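Local coordinates for zinc-finger (Saccharomonospora viridis, PDB 3RMS), which is of unknown function but binds a zinc ion through one histidine and three cysteines, at residues 15-20 and 57-62; 26-31 and 42-47; 79-84 and 107-112. All coordinates share one frame; numbering follows the deposited sequence.

Contact 1 of 3, residues 15-20 and 57-62. With ZN (zinc ion), chain D.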
ATOM      1  N   LYS A  15      -5.608   1.318  -7.566  1.00 27.31           N
ATOM      2  CA  LYS A  15      -5.375   0.420  -6.424  1.00 26.16           C
ATOM      3  C   LYS A  15      -5.970   1.015  -5.158  1.00 22.91           C
ATOM      4  O   LYS A  15      -6.119   2.211  -5.059  1.00 21.02           O
ATOM      5  CB  LYS A  15      -3.861   0.149  -6.209  1.00 26.24           C
ATOM      6  CG  LYS A  15      -3.127  -0.551  -7.412  1.00 33.12           C
ATOM      7  CD  LYS A  15      -3.682  -1.987  -7.511  1.00 40.96           C
ATOM      8  CE  LYS A  15      -3.176  -2.805  -8.692  1.00 48.45           C
ATOM      9  NZ  LYS A  15      -3.796  -4.182  -8.648  1.00 54.21           N
ATOM     10  N   ARG A  16      -6.296   0.177  -4.173  1.00 27.10           N
ATOM     11  CA  ARG A  16      -6.624   0.703  -2.862  1.00 24.07           C
ATOM     12  C   ARG A  16      -5.323   0.917  -2.060  1.00 23.88           C
ATOM     13  O   ARG A  16      -4.690  -0.020  -1.597  1.00 24.68           O
ATOM     14  CB  ARG A  16      -7.613  -0.210  -2.143  1.00 24.42           C
ATOM     15  CG  ARG A  16      -8.531   0.530  -1.219  1.00 22.43           C
ATOM     16  CD  ARG A  16      -9.384  -0.426  -0.363  1.00 23.16           C
ATOM     17  NE  ARG A  16     -10.349  -1.125  -1.199  1.00 24.77           N
ATOM     18  CZ  ARG A  16     -11.291  -1.957  -0.760  1.00 26.31           C
ATOM     19  NH1 ARG A  16     -11.433  -2.200   0.541  1.00 27.03           N
ATOM     20  NH2 ARG A  16     -12.102  -2.525  -1.636  1.00 21.30           N
ATOM     21  N   HIS A  17      -4.934   2.172  -1.922  1.00 23.85           N
ATOM     22  CA  HIS A  17      -3.741   2.545  -1.172  1.00 23.81           C
ATOM     23  C   HIS A  17      -4.167   2.888   0.268  1.00 25.06           C
ATOM     24  O   HIS A  17      -5.355   2.941   0.581  1.00 23.92           O
ATOM     25  CB  HIS A  17      -3.058   3.751  -1.832  1.00 23.10           C
ATOM     26  CG  HIS A  17      -2.506   3.472  -3.213  1.00 23.24           C
ATOM     27  ND1 HIS A  17      -1.227   2.990  -3.423  1.00 24.55           N
ATOM     28  CD2 HIS A  17      -3.054   3.637  -4.446  1.00 23.18           C
ATOM     29  CE1 HIS A  17      -1.025   2.835  -4.723  1.00 30.07           C
ATOM     30  NE2 HIS A  17      -2.108   3.243  -5.366  1.00 28.71           N
ATOM     31  N   VAL A  18      -3.186   3.083   1.140  1.00 24.81           N
ATOM     32  CA  VAL A  18      -3.414   3.582   2.488  1.00 26.40           C
ATOM     33  C   VAL A  18      -2.773   4.968   2.607  1.00 29.32           C
ATOM     34  O   VAL A  18      -1.734   5.239   1.972  1.00 30.46           O
ATOM     35  CB  VAL A  18      -2.776   2.633   3.565  1.00 29.62           C
ATOM     36  CG1 VAL A  18      -2.912   3.213   4.975  1.00 30.45           C
ATOM     37  CG2 VAL A  18      -3.392   1.246   3.498  1.00 27.90           C
ATOM     38  N   TYR A  19      -3.350   5.836   3.433  1.00 28.93           N
ATOM     39  CA  TYR A  19      -2.741   7.133   3.675  1.00 31.45           C
ATOM     40  C   TYR A  19      -2.790   7.518   5.151  1.00 32.27           C
ATOM     41  O   TYR A  19      -3.606   7.016   5.917  1.00 31.43           O
ATOM     42  CB  TYR A  19      -3.387   8.236   2.817  1.00 30.49           C
ATOM     43  CG  TYR A  19      -4.751   8.697   3.303  1.00 30.16           C
ATOM     44  CD1 TYR A  19      -4.879   9.853   4.075  1.00 31.04           C
ATOM     45  CD2 TYR A  19      -5.910   7.967   3.002  1.00 26.46           C
ATOM     46  CE1 TYR A  19      -6.118  10.270   4.517  1.00 32.22           C
ATOM     47  CE2 TYR A  19      -7.164   8.373   3.448  1.00 27.81           C
ATOM     48  CZ  TYR A  19      -7.259   9.518   4.200  1.00 31.19           C
ATOM     49  OH  TYR A  19      -8.482   9.937   4.636  1.00 34.62           O
ATOM     50  N   ASP A  20      -1.884   8.426   5.511  1.00 36.03           N
ATOM     51  CA  ASP A  20      -1.708   8.905   6.863  1.00 38.29           C
ATOM     52  C   ASP A  20      -2.617  10.120   7.014  1.00 37.28           C
ATOM     53  O   ASP A  20      -2.390  11.140   6.382  1.00 37.39           O
ATOM     54  CB  ASP A  20      -0.232   9.271   7.074  1.00 41.54           C
ATOM     55  CG  ASP A  20       0.056   9.758   8.475  1.00 45.92           C
ATOM     56  OD1 ASP A  20      -0.905  10.127   9.171  1.00 48.67           O
ATOM     57  OD2 ASP A  20       1.246   9.787   8.882  1.00 52.46           O
ATOM     58  N   GLY A  57      -7.946  -3.816  -6.748  1.00 24.56           N
ATOM     59  CA  GLY A  57      -7.144  -4.598  -5.824  1.00 26.40           C
ATOM     60  C   GLY A  57      -6.389  -3.697  -4.859  1.00 26.43           C
ATOM     61  O   GLY A  57      -6.153  -2.517  -5.144  1.00 27.68           O
ATOM     62  N   GLU A  58      -5.993  -4.247  -3.716  1.00 31.34           N
ATOM     63  CA  GLU A  58      -5.226  -3.483  -2.735  1.00 30.05           C
ATOM     64  C   GLU A  58      -3.795  -3.259  -3.224  1.00 26.77           C
ATOM     65  O   GLU A  58      -3.209  -4.091  -3.945  1.00 25.36           O
ATOM     66  CB  GLU A  58      -5.227  -4.171  -1.363  1.00 31.87           C
ATOM     67  CG  GLU A  58      -6.507  -4.897  -1.073  1.00 40.23           C
ATOM     68  CD  GLU A  58      -6.395  -6.370  -1.382  1.00 46.95           C
ATOM     69  OE1 GLU A  58      -5.735  -7.114  -0.587  1.00 48.58           O
ATOM     70  OE2 GLU A  58      -6.938  -6.788  -2.442  1.00 51.99           O
ATOM     71  N   CYS A  59      -3.253  -2.101  -2.876  1.00 27.98           N
ATOM     72  CA  CYS A  59      -1.845  -1.832  -3.105  1.00 27.79           C
ATOM     73  C   CYS A  59      -1.007  -2.731  -2.158  1.00 28.59           C
ATOM     74  O   CYS A  59      -1.045  -2.554  -0.931  1.00 29.13           O
ATOM     75  CB  CYS A  59      -1.533  -0.382  -2.830  1.00 24.23           C
ATOM     76  SG  CYS A  59       0.256   0.017  -2.878  1.00 25.29           S
ATOM     77  N   PRO A  60      -0.250  -3.685  -2.729  1.00 25.56           N
ATOM     78  CA  PRO A  60       0.543  -4.615  -1.887  1.00 28.26           C
ATOM     79  C   PRO A  60       1.555  -3.910  -0.966  1.00 25.30           C
ATOM     80  O   PRO A  60       1.717  -4.346   0.168  1.00 26.98           O
ATOM     81  CB  PRO A  60       1.262  -5.506  -2.911  1.00 32.37           C
ATOM     82  CG  PRO A  60       0.434  -5.386  -4.191  1.00 31.43           C
ATOM     83  CD  PRO A  60      -0.084  -3.964  -4.175  1.00 27.92           C
ATOM     84  N   VAL A  61       2.205  -2.849  -1.437  1.00 27.81           N
ATOM     85  CA  VAL A  61       3.188  -2.146  -0.628  1.00 27.64           C
ATOM     86  C   VAL A  61       2.532  -1.417   0.534  1.00 27.43           C
ATOM     87  O   VAL A  61       3.047  -1.460   1.630  1.00 28.01           O
ATOM     88  CB  VAL A  61       4.063  -1.159  -1.454  1.00 28.29           C
ATOM     89  CG1 VAL A  61       5.068  -0.444  -0.542  1.00 27.94           C
ATOM     90  CG2 VAL A  61       4.798  -1.888  -2.599  1.00 25.52           C
ATOM     91  N   CYS A  62       1.417  -0.724   0.264  1.00 27.33           N
ATOM     92  CA  CYS A  62       0.612  -0.085   1.316  1.00 28.01           C
ATOM     93  C   CYS A  62       0.075  -1.085   2.342  1.00 29.03           C
ATOM     94  O   CYS A  62       0.042  -0.795   3.520  1.00 32.25           O
ATOM     95  CB  CYS A  62      -0.581   0.685   0.719  1.00 25.23           C
ATOM     96  SG  CYS A  62      -0.136   2.372   0.086  1.00 25.68           S
TER
HETATM   97 ZN    ZN D 114       0.214   2.178  -2.126  1.00 22.96          ZN
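The imidazole of H17 meets the sulfur of C62 at its edge, in the ring plane, while the sulfur of C59 approaches obliquely. Between them sits the zinc of a site built from three cysteines and one histidine, a zinc finger in which strand 15-20 supplies the histidine and a C-x-x-C at the start of helix 60-69 supplies two cysteines; C36 completes the four ligands. H17 ND1, C59 SG and C62 SG bind the metal at 2.1 to 2.3 Å. C59 reaches it because a chi1 of 172° carries SG away from the backbone N, and as N-cap of the helix the same sulfur also accepts a bond from C62 N. Next to the site, a single beta bridge pairs R16 with E58: R16 N donates to G57 O at 2.9 Å, and C59 N donates to R16 O at 2.8 Å. The N-H...S bonds from C62 N to C59 SG and from V18 N to C62 SG probably spread some of the thiolates' negative charge, a common feature of cysteine-rich zinc sites. In the latter, V18 N of the strand lies 3.3 Å from C62 SG, in a nearly straight bond of 177°.

Contact 2 of 3, residues 26-31 and 42-47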
ATOM      1  N   VAL A  26      -8.119  13.716   1.834  1.00 46.30           N
ATOM      2  CA  VAL A  26      -8.581  13.273   0.527  1.00 45.71           C
ATOM      3  C   VAL A  26      -9.636  14.226  -0.080  1.00 48.69           C
ATOM      4  O   VAL A  26     -10.598  14.601   0.576  1.00 51.61           O
ATOM      5  CB  VAL A  26      -9.187  11.871   0.644  1.00 42.00           C
ATOM      6  CG1 VAL A  26      -9.971  11.475  -0.640  1.00 39.17           C
ATOM      7  CG2 VAL A  26      -8.108  10.880   0.965  1.00 38.53           C
ATOM      8  N   GLN A  27      -9.448  14.590  -1.344  1.00 47.78           N
ATOM      9  CA  GLN A  27     -10.418  15.404  -2.083  1.00 49.65           C
ATOM     10  C   GLN A  27     -10.352  15.033  -3.556  1.00 46.05           C
ATOM     11  O   GLN A  27      -9.268  14.799  -4.069  1.00 45.23           O
ATOM     12  CB  GLN A  27     -10.109  16.884  -1.920  1.00 55.26           C
ATOM     13  CG  GLN A  27     -10.914  17.781  -2.879  1.00 59.60           C
ATOM     14  CD  GLN A  27     -10.481  19.231  -2.803  1.00 67.64           C
ATOM     15  OE1 GLN A  27     -10.004  19.687  -1.760  1.00 74.40           O
ATOM     16  NE2 GLN A  27     -10.611  19.956  -3.912  1.00 68.52           N
ATOM     17  N   ALA A  28     -11.494  14.981  -4.249  1.00 40.41           N
ATOM     18  CA  ALA A  28     -11.485  14.621  -5.663  1.00 39.14           C
ATOM     19  C   ALA A  28     -10.570  15.548  -6.477  1.00 40.08           C
ATOM     20  O   ALA A  28     -10.571  16.763  -6.300  1.00 41.38           O
ATOM     21  CB  ALA A  28     -12.877  14.636  -6.239  1.00 40.82           C
ATOM     22  N   GLY A  29      -9.771  14.946  -7.358  1.00 44.06           N
ATOM     23  CA  GLY A  29      -8.919  15.703  -8.259  1.00 46.14           C
ATOM     24  C   GLY A  29      -7.659  16.264  -7.620  1.00 46.85           C
ATOM     25  O   GLY A  29      -6.929  16.980  -8.269  1.00 49.76           O
ATOM     26  N   ARG A  30      -7.395  15.930  -6.357  1.00 48.56           N
ATOM     27  CA  ARG A  30      -6.222  16.442  -5.640  1.00 50.55           C
ATOM     28  C   ARG A  30      -5.267  15.291  -5.293  1.00 47.31           C
ATOM     29  O   ARG A  30      -5.676  14.299  -4.708  1.00 43.71           O
ATOM     30  CB  ARG A  30      -6.678  17.140  -4.359  1.00 53.17           C
ATOM     31  CG  ARG A  30      -5.563  17.805  -3.575  1.00 60.56           C
ATOM     32  CD  ARG A  30      -5.849  17.800  -2.068  1.00 66.72           C
ATOM     33  NE  ARG A  30      -6.698  18.909  -1.630  1.00 73.46           N
ATOM     34  CZ  ARG A  30      -7.329  18.948  -0.458  1.00 73.30           C
ATOM     35  NH1 ARG A  30      -8.077  19.997  -0.127  1.00 77.09           N
ATOM     36  NH2 ARG A  30      -7.214  17.934   0.389  1.00 69.15           N
ATOM     37  N   PRO A  31      -3.979  15.426  -5.642  1.00 46.57           N
ATOM     38  CA  PRO A  31      -3.008  14.378  -5.288  1.00 43.39           C
ATOM     39  C   PRO A  31      -2.845  14.138  -3.771  1.00 41.35           C
ATOM     40  O   PRO A  31      -3.017  15.033  -2.953  1.00 44.20           O
ATOM     41  CB  PRO A  31      -1.704  14.905  -5.881  1.00 45.70           C
ATOM     42  CG  PRO A  31      -1.894  16.385  -5.907  1.00 50.51           C
ATOM     43  CD  PRO A  31      -3.325  16.584  -6.277  1.00 49.84           C
ATOM     44  N   PRO A  42      -7.249  10.647  -6.487  1.00 32.70           N
ATOM     45  CA  PRO A  42      -8.598  10.045  -6.561  1.00 32.09           C
ATOM     46  C   PRO A  42      -9.538  10.820  -7.551  1.00 33.14           C
ATOM     47  O   PRO A  42      -9.521  12.040  -7.573  1.00 35.28           O
ATOM     48  CB  PRO A  42      -9.088  10.143  -5.115  1.00 30.68           C
ATOM     49  CG  PRO A  42      -8.363  11.395  -4.575  1.00 33.43           C
ATOM     50  CD  PRO A  42      -7.011  11.344  -5.210  1.00 33.49           C
ATOM     51  N   GLN A  43     -10.325  10.097  -8.347  1.00 29.19           N
ATOM     52  CA  GLN A  43     -11.209  10.675  -9.355  1.00 30.22           C
ATOM     53  C   GLN A  43     -12.590  10.066  -9.193  1.00 28.53           C
ATOM     54  O   GLN A  43     -12.740   8.825  -9.100  1.00 24.51           O
ATOM     55  CB  GLN A  43     -10.745  10.355 -10.777  1.00 32.67           C
ATOM     56  CG  GLN A  43      -9.258  10.574 -11.044  1.00 39.32           C
ATOM     57  CD  GLN A  43      -8.915  12.040 -11.246  1.00 47.76           C
ATOM     58  OE1 GLN A  43      -9.770  12.921 -11.090  1.00 51.09           O
ATOM     59  NE2 GLN A  43      -7.650  12.314 -11.582  1.00 54.85           N
ATOM     60  N   THR A  44     -13.599  10.925  -9.189  1.00 26.47           N
ATOM     61  CA  THR A  44     -14.966  10.493  -8.996  1.00 25.81           C
ATOM     62  C   THR A  44     -15.440   9.469 -10.060  1.00 24.70           C
ATOM     63  O   THR A  44     -16.147   8.510  -9.733  1.00 23.98           O
ATOM     64  CB  THR A  44     -15.919  11.748  -8.973  1.00 28.34           C
ATOM     65  OG1 THR A  44     -15.425  12.671  -7.992  1.00 31.79           O
ATOM     66  CG2 THR A  44     -17.374  11.350  -8.640  1.00 23.64           C
ATOM     67  N   GLU A  45     -15.060   9.690 -11.316  1.00 26.83           N
ATOM     68  CA  GLU A  45     -15.455   8.831 -12.431  1.00 28.01           C
ATOM     69  C   GLU A  45     -14.851   7.431 -12.297  1.00 27.84           C
ATOM     70  O   GLU A  45     -15.299   6.500 -12.931  1.00 26.89           O
ATOM     71  CB  GLU A  45     -14.987   9.437 -13.755  1.00 31.21           C
ATOM     72  CG  GLU A  45     -15.556  10.841 -14.042  1.00 34.80           C
ATOM     73  CD  GLU A  45     -14.706  12.008 -13.469  1.00 38.58           C
ATOM     74  OE1 GLU A  45     -13.736  11.734 -12.689  1.00 36.70           O
ATOM     75  OE2 GLU A  45     -15.027  13.187 -13.834  1.00 40.45           O
ATOM     76  N   ARG A  46     -13.831   7.293 -11.464  1.00 34.15           N
ATOM     77  CA  ARG A  46     -13.193   6.010 -11.246  1.00 35.33           C
ATOM     78  C   ARG A  46     -13.807   5.282 -10.036  1.00 33.41           C
ATOM     79  O   ARG A  46     -13.446   4.143  -9.719  1.00 33.51           O
ATOM     80  CB  ARG A  46     -11.695   6.229 -11.078  1.00 36.62           C
ATOM     81  CG  ARG A  46     -10.927   5.923 -12.326  1.00 42.63           C
ATOM     82  CD  ARG A  46     -10.126   7.067 -12.855  1.00 50.14           C
ATOM     83  NE  ARG A  46      -8.796   7.116 -12.271  1.00 52.12           N
ATOM     84  CZ  ARG A  46      -7.665   7.406 -12.928  1.00 53.31           C
ATOM     85  NH1 ARG A  46      -6.533   7.441 -12.248  1.00 50.22           N
ATOM     86  NH2 ARG A  46      -7.647   7.663 -14.238  1.00 57.95           N
ATOM     87  N   GLY A  47     -14.769   5.946  -9.391  1.00 26.97           N
ATOM     88  CA  GLY A  47     -15.410   5.423  -8.202  1.00 24.82           C
ATOM     89  C   GLY A  47     -14.586   5.713  -6.962  1.00 21.88           C
ATOM     90  O   GLY A  47     -14.908   5.232  -5.876  1.00 21.96           O
TER
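P42 and G29 share the one hydrogen bond between segments 26-31 and 42-47, an example of how a single backbone bond can join a turn to a neighbouring segment of the same chain. G29 N donates to P42 O at 2.9 Å, almost straight at the hydrogen (173°). The donor belongs to a type II beta turn running from Q27 to R30, in which R30 N returns to Q27 O and G29 takes the positive phi of the third position.

Van der Waals contact does the rest, and most of it falls on the proline ring. P42 CD rests against R30 O at 3.3 Å. P42 CG lies 3.6 Å from Q27 O, so two carbonyls of the turn meet neighbouring ring methylenes. The apolar contact is V26 CG1 with P42 CG at 4.3 Å. Farther out, A28 CB packs against T44 OG1 at 3.7 Å, and the bent side chain of Q43 (chi2 -78°) carries its OE1 to 4.1 Å from G29 CA.

Behind the proline, Q10 of strand 7-12 touches both P42 and V26, while D48 accepts from Q43 N. The arrangement lies at the surface, about 12 Å from the zinc to the P42 side chain, and is that of a type II beta turn with glycine at its third position, docked on the loop that follows strand 39-40.

Contact 3 of 3, residues 79-84 and 107-112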
ATOM      1  N   ASP A  79       3.101 -13.996   6.328  1.00 51.24           N
ATOM      2  CA  ASP A  79       1.864 -14.623   5.846  1.00 54.48           C
ATOM      3  C   ASP A  79       1.030 -13.674   4.992  1.00 51.31           C
ATOM      4  O   ASP A  79       0.477 -14.066   3.976  1.00 54.27           O
ATOM      5  CB  ASP A  79       0.985 -15.060   7.015  1.00 56.26           C
ATOM      6  CG  ASP A  79       1.560 -16.219   7.773  1.00 64.04           C
ATOM      7  OD1 ASP A  79       2.403 -16.951   7.202  1.00 71.88           O
ATOM      8  OD2 ASP A  79       1.149 -16.413   8.942  1.00 70.32           O
ATOM      9  N   LEU A  80       0.900 -12.437   5.451  1.00 46.74           N
ATOM     10  CA  LEU A  80       0.124 -11.414   4.738  1.00 43.64           C
ATOM     11  C   LEU A  80       0.773 -11.150   3.374  1.00 43.48           C
ATOM     12  O   LEU A  80       0.086 -11.113   2.343  1.00 42.81           O
ATOM     13  CB  LEU A  80       0.062 -10.123   5.551  1.00 39.92           C
ATOM     14  CG  LEU A  80      -0.645  -8.935   4.869  1.00 37.71           C
ATOM     15  CD1 LEU A  80      -2.108  -9.251   4.715  1.00 40.99           C
ATOM     16  CD2 LEU A  80      -0.464  -7.637   5.644  1.00 35.16           C
ATOM     17  N   ALA A  81       2.103 -10.998   3.381  1.00 40.09           N
ATOM     18  CA  ALA A  81       2.847 -10.706   2.166  1.00 39.74           C
ATOM     19  C   ALA A  81       2.713 -11.822   1.137  1.00 44.78           C
ATOM     20  O   ALA A  81       2.685 -11.548  -0.060  1.00 45.54           O
ATOM     21  CB  ALA A  81       4.301 -10.453   2.477  1.00 38.09           C
ATOM     22  N   HIS A  82       2.609 -13.069   1.595  1.00 49.64           N
ATOM     23  CA  HIS A  82       2.582 -14.198   0.675  1.00 56.48           C
ATOM     24  C   HIS A  82       1.333 -14.251  -0.203  1.00 59.01           C
ATOM     25  O   HIS A  82       1.300 -14.962  -1.195  1.00 61.08           O
ATOM     26  CB  HIS A  82       2.764 -15.522   1.434  1.00 63.03           C
ATOM     27  CG  HIS A  82       4.191 -15.819   1.782  1.00 65.89           C
ATOM     28  ND1 HIS A  82       4.931 -15.024   2.629  1.00 63.08           N
ATOM     29  CD2 HIS A  82       5.027 -16.802   1.369  1.00 72.92           C
ATOM     30  CE1 HIS A  82       6.156 -15.507   2.733  1.00 63.64           C
ATOM     31  NE2 HIS A  82       6.241 -16.587   1.977  1.00 68.93           N
ATOM     32  N   ARG A  83       0.295 -13.517   0.135  1.00 53.70           N
ATOM     33  CA  ARG A  83      -0.888 -13.560  -0.709  1.00 57.65           C
ATOM     34  C   ARG A  83      -0.830 -12.582  -1.902  1.00 52.45           C
ATOM     35  O   ARG A  83      -1.780 -12.515  -2.682  1.00 53.63           O
ATOM     36  CB  ARG A  83      -2.168 -13.351   0.114  1.00 58.23           C
ATOM     37  CG  ARG A  83      -2.490 -11.923   0.401  1.00 54.15           C
ATOM     38  CD  ARG A  83      -3.802 -11.824   1.186  1.00 57.63           C
ATOM     39  NE  ARG A  83      -4.256 -10.445   1.296  1.00 54.39           N
ATOM     40  CZ  ARG A  83      -4.941  -9.949   2.325  1.00 50.66           C
ATOM     41  NH1 ARG A  83      -5.274 -10.718   3.375  1.00 48.34           N
ATOM     42  NH2 ARG A  83      -5.280  -8.665   2.292  1.00 49.36           N
ATOM     43  N   PHE A  84       0.278 -11.853  -2.058  1.00 47.54           N
ATOM     44  CA  PHE A  84       0.482 -10.988  -3.227  1.00 45.17           C
ATOM     45  C   PHE A  84       1.555 -11.556  -4.173  1.00 45.05           C
ATOM     46  O   PHE A  84       2.441 -12.290  -3.739  1.00 44.01           O
ATOM     47  CB  PHE A  84       0.910  -9.579  -2.792  1.00 41.62           C
ATOM     48  CG  PHE A  84      -0.124  -8.847  -2.000  1.00 43.46           C
ATOM     49  CD1 PHE A  84      -1.144  -8.153  -2.640  1.00 45.96           C
ATOM     50  CD2 PHE A  84      -0.072  -8.838  -0.614  1.00 39.95           C
ATOM     51  CE1 PHE A  84      -2.119  -7.460  -1.912  1.00 45.75           C
ATOM     52  CE2 PHE A  84      -1.034  -8.160   0.130  1.00 40.73           C
ATOM     53  CZ  PHE A  84      -2.076  -7.464  -0.527  1.00 40.47           C
ATOM     54  N   GLU A 107      12.879 -12.367   1.298  1.00 55.35           N
ATOM     55  CA  GLU A 107      12.622 -13.280   2.380  1.00 56.49           C
ATOM     56  C   GLU A 107      11.261 -13.039   3.021  1.00 54.30           C
ATOM     57  O   GLU A 107      10.546 -13.977   3.363  1.00 54.64           O
ATOM     58  CB  GLU A 107      13.694 -13.106   3.446  1.00 56.63           C
ATOM     59  CG  GLU A 107      13.477 -13.990   4.626  1.00 59.64           C
ATOM     60  CD  GLU A 107      14.724 -14.738   4.985  1.00 65.65           C
ATOM     61  OE1 GLU A 107      15.665 -14.093   5.506  1.00 68.80           O
ATOM     62  OE2 GLU A 107      14.777 -15.963   4.722  1.00 69.16           O
ATOM     63  N   LEU A 108      10.909 -11.774   3.199  1.00 44.71           N
ATOM     64  CA  LEU A 108       9.694 -11.451   3.907  1.00 44.82           C
ATOM     65  C   LEU A 108       8.488 -11.870   3.077  1.00 47.23           C
ATOM     66  O   LEU A 108       7.535 -12.432   3.605  1.00 47.51           O
ATOM     67  CB  LEU A 108       9.645  -9.965   4.248  1.00 43.38           C
ATOM     68  CG  LEU A 108       8.368  -9.512   4.977  1.00 42.91           C
ATOM     69  CD1 LEU A 108       8.508  -9.800   6.459  1.00 44.42           C
ATOM     70  CD2 LEU A 108       8.164  -8.055   4.757  1.00 41.81           C
ATOM     71  N   THR A 109       8.570 -11.633   1.773  1.00 46.18           N
ATOM     72  CA  THR A 109       7.434 -11.763   0.876  1.00 48.47           C
ATOM     73  C   THR A 109       7.347 -13.110   0.180  1.00 55.78           C
ATOM     74  O   THR A 109       6.361 -13.396  -0.504  1.00 55.72           O
ATOM     75  CB  THR A 109       7.489 -10.712  -0.234  1.00 45.11           C
ATOM     76  OG1 THR A 109       8.639 -10.943  -1.063  1.00 43.83           O
ATOM     77  CG2 THR A 109       7.538  -9.297   0.351  1.00 41.10           C
ATOM     78  N   GLY A 110       8.379 -13.931   0.344  1.00 66.23           N
ATOM     79  CA  GLY A 110       8.434 -15.234  -0.296  1.00 73.10           C
ATOM     80  C   GLY A 110       8.526 -15.140  -1.809  1.00 72.96           C
ATOM     81  O   GLY A 110       8.198 -16.089  -2.516  1.00 73.84           O
ATOM     82  N   ALA A 111       8.975 -13.996  -2.310  1.00 63.89           N
ATOM     83  CA  ALA A 111       9.133 -13.799  -3.743  1.00 65.90           C
ATOM     84  C   ALA A 111      10.179 -14.770  -4.315  1.00 72.55           C
ATOM     85  O   ALA A 111      11.334 -14.738  -3.910  1.00 75.93           O
ATOM     86  CB  ALA A 111       9.538 -12.357  -4.018  1.00 63.19           C
ATOM     87  N   ARG A 112       9.777 -15.643  -5.236  1.00 91.08           N
ATOM     88  CA  ARG A 112      10.742 -16.478  -5.952  1.00 95.82           C
ATOM     89  C   ARG A 112      11.045 -15.868  -7.323  1.00 98.77           C
ATOM     90  O   ARG A 112      10.451 -14.862  -7.705  1.00 98.76           O
ATOM     91  CB  ARG A 112      10.228 -17.910  -6.116  1.00 97.20           C
ATOM     92  CG  ARG A 112      10.466 -18.831  -4.911  1.00100.01           C
ATOM     93  CD  ARG A 112       9.968 -20.243  -5.214  1.00103.47           C
ATOM     94  NE  ARG A 112       8.957 -20.214  -6.269  1.00106.24           N
ATOM     95  CZ  ARG A 112       7.673 -19.913  -6.080  1.00106.50           C
ATOM     96  NH1 ARG A 112       7.218 -19.631  -4.864  1.00106.36           N
ATOM     97  NH2 ARG A 112       6.841 -19.901  -7.112  1.00106.50           N
TER
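In H82 the ring carbon CG stands beside the backbone N and anti to the carbonyl carbon (chi1 -80°), and with chi2 at 63° the imidazole swings across to the C-terminal end of helix 102-109. There one face of the ring is met by T109 O, 3.8 Å above the plane and over the ring centre. H82 CE1 comes within 3.5 Å of L108 O, which approaches obliquely, and H82 NE2 sits 3.4 Å from G110 CA. G110, the first residue to leave the helix, has positive phi.

Beside the histidine, A81 of helix 74-81 packs on T109 near the end of helix 102-109 through small groups. A81 CB rests 3.8 Å from T109 CA and 4.0 Å from T109 CG2, bringing the two backbones close. T109 turns its hydroxyl back to V105 O in its own helix, and its side chain also meets W86 and L94.

S78 serves both partners: its carbonyl accepts from H82 ND1, while its hydroxyl bonds to L108 O. The two segments themselves meet by van der Waals contact alone, and the bond to the carbonyl of S78 implies that ND1 carries a proton and probably helps hold the ring in this orientation.

From the N terminus, the chain passes through strand 15-20, which contact 1 later joins to the start of helix 60-69, closing a long loop across the zinc site. Nested within that loop, contact 2 closes a shorter one around strands 32-33 and 39-40, and Y19 packs on V26 between the two contacts. Contact 3 follows in series: it closes a mostly helical loop containing helix 88-98 and ties helix 74-81 to helix 102-109. Contacts 1 and 3 touch where P60 packs on F84, with a long, weak ion pair between E58 and R83. Contacts 2 and 3 lie on opposite sides of the chain's centre, their nearest atoms about 18 Å apart.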